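Hypothetical protein Atu0636 (PDB 2OZV) is a predicted O-methyltransferase that probably transfers a methyl group from S-adenosylmethionine to a hydroxyl of a substrate not yet identified. Local coordinates at residues Y66-E71 with E96-L101. Sequence-based numbering, arbitrary orientation. Where two conformers were deposited one is given.
Sequences YERSQE and EADVTL
Arg68 passes obliquely across Asp98, with CB of the aspartate over one face of the guanidinium, 3.6 Å from NE. CG of Arg68 stands anti to its backbone N (chi1 -155°), and a bend at chi2 carries CD and NE over Asp98 CB. The carboxylate and guanidinium planes are only 14° apart, but OD2 lies well out of the guanidinium plane. No N-H points at it, and the salt bridge, long at 3.9 Å from NE to OD2, acts through charge alone. Thr100 N closes an Asx turn on Asp98 OD1, and Thr100 OG1 donates to the same oxygen from the same face. Tyr66 sets CD1 obliquely against Ala97 CB at 3.7 Å, and its CB meets Val99 CG1; its hydroxyl bonds Gly110 O. Glu96 extends its carboxylate across CA and CB of Gln70, at the start of helix 70-80. Methyltransferases of this fold usually bind their cofactor at this C-terminal end of the parallel strands. The Ala97 N to Glu67 O bond (2.8 Å) and buried apolar contacts tie the end of strand 61-67 to the loop after strand 92-96, and Glu67 with Leu95 continues the pairing. The outer Arg68-Asp98 pair probably adds mainly electrostatic attraction.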
# COMPACT_ATOMS: atom_id res chain seq x y z
N TYR B 66 13.09 -1.85 -24.81
CA TYR B 66 11.98 -2.15 -25.72
C TYR B 66 11.07 -0.96 -25.94
O TYR B 66 10.60 -0.35 -24.98
CB TYR B 66 11.15 -3.34 -25.21
CG TYR B 66 11.91 -4.65 -25.26
CD1 TYR B 66 11.96 -5.40 -26.44
CD2 TYR B 66 12.55 -5.15 -24.11
CE1 TYR B 66 12.65 -6.63 -26.49
CE2 TYR B 66 13.25 -6.39 -24.16
CZ TYR B 66 13.28 -7.11 -25.35
OH TYR B 66 13.95 -8.31 -25.42
N GLU B 67 10.80 -0.66 -27.20
CA GLU B 67 9.89 0.42 -27.59
C GLU B 67 8.83 -0.15 -28.53
O GLU B 67 9.16 -0.93 -29.44
CB GLU B 67 10.66 1.53 -28.34
CG GLU B 67 11.83 2.15 -27.56
CD GLU B 67 11.36 3.04 -26.40
OE1 GLU B 67 10.15 3.14 -26.14
OE2 GLU B 67 12.23 3.63 -25.75
N ARG B 68 7.57 0.25 -28.38
CA ARG B 68 6.55 -0.24 -29.32
C ARG B 68 6.72 0.37 -30.71
O ARG B 68 6.68 -0.34 -31.74
CB ARG B 68 5.13 0.02 -28.80
CG ARG B 68 4.03 -0.95 -29.35
CD ARG B 68 4.27 -1.56 -30.72
NE ARG B 68 3.01 -2.06 -31.29
CZ ARG B 68 2.86 -2.54 -32.52
NH1 ARG B 68 1.65 -2.96 -32.91
NH2 ARG B 68 3.88 -2.62 -33.36
N SER B 69 6.95 1.67 -30.78
CA SER B 69 6.96 2.30 -32.09
C SER B 69 8.35 2.52 -32.67
O SER B 69 9.32 2.73 -31.92
CB SER B 69 6.20 3.64 -32.09
OG SER B 69 6.87 4.60 -31.31
N GLN B 70 8.42 2.46 -33.99
CA GLN B 70 9.62 2.83 -34.72
C GLN B 70 10.13 4.22 -34.34
O GLN B 70 11.33 4.40 -34.12
CB GLN B 70 9.40 2.74 -36.23
CG GLN B 70 10.68 2.97 -37.00
CD GLN B 70 10.49 2.84 -38.49
OE1 GLN B 70 9.53 2.21 -38.95
NE2 GLN B 70 11.40 3.43 -39.26
N GLU B 71 9.24 5.20 -34.22
CA GLU B 71 9.66 6.57 -33.87
C GLU B 71 10.34 6.60 -32.52
O GLU B 71 11.40 7.21 -32.37
CB GLU B 71 8.49 7.56 -33.87
CG GLU B 71 7.94 7.84 -35.22
CD GLU B 71 7.31 6.62 -35.83
OE1 GLU B 71 6.78 5.76 -35.08
OE2 GLU B 71 7.37 6.52 -37.08
N GLU B 96 12.55 -2.70 -31.26
CA GLU B 96 11.14 -2.43 -31.48
C GLU B 96 10.34 -3.68 -31.15
O GLU B 96 10.51 -4.70 -31.80
CB GLU B 96 10.93 -2.14 -32.95
CG GLU B 96 10.53 -0.77 -33.29
CD GLU B 96 10.25 -0.65 -34.77
OE1 GLU B 96 9.07 -0.80 -35.17
OE2 GLU B 96 11.22 -0.41 -35.51
N ALA B 97 9.44 -3.60 -30.17
CA ALA B 97 8.59 -4.74 -29.83
C ALA B 97 7.39 -4.29 -29.05
O ALA B 97 7.49 -3.44 -28.17
CB ALA B 97 9.36 -5.78 -29.02
N ASP B 98 6.24 -4.88 -29.36
CA ASP B 98 5.04 -4.67 -28.59
C ASP B 98 5.12 -5.60 -27.38
O ASP B 98 5.04 -6.82 -27.53
CB ASP B 98 3.84 -5.03 -29.46
CG ASP B 98 2.52 -4.91 -28.72
OD1 ASP B 98 2.49 -4.67 -27.49
OD2 ASP B 98 1.48 -5.06 -29.40
N VAL B 99 5.28 -5.02 -26.18
CA VAL B 99 5.51 -5.80 -24.96
C VAL B 99 4.26 -6.48 -24.40
O VAL B 99 4.32 -7.16 -23.35
CB VAL B 99 6.23 -4.99 -23.85
CG1 VAL B 99 7.61 -4.51 -24.35
CG2 VAL B 99 5.34 -3.83 -23.36
N THR B 100 3.13 -6.28 -25.08
CA THR B 100 1.89 -6.95 -24.72
C THR B 100 1.67 -8.22 -25.55
O THR B 100 0.71 -8.97 -25.31
CB THR B 100 0.64 -6.03 -24.85
OG1 THR B 100 0.35 -5.78 -26.24
CG2 THR B 100 0.85 -4.72 -24.11
N LEU B 101 2.55 -8.47 -26.52
CA LEU B 101 2.49 -9.69 -27.34
C LEU B 101 2.58 -10.93 -26.45
O LEU B 101 3.15 -10.88 -25.35
CB LEU B 101 3.58 -9.72 -28.41
CG LEU B 101 3.38 -8.81 -29.62
CD1 LEU B 101 4.58 -8.88 -30.52
CD2 LEU B 101 2.09 -9.13 -30.39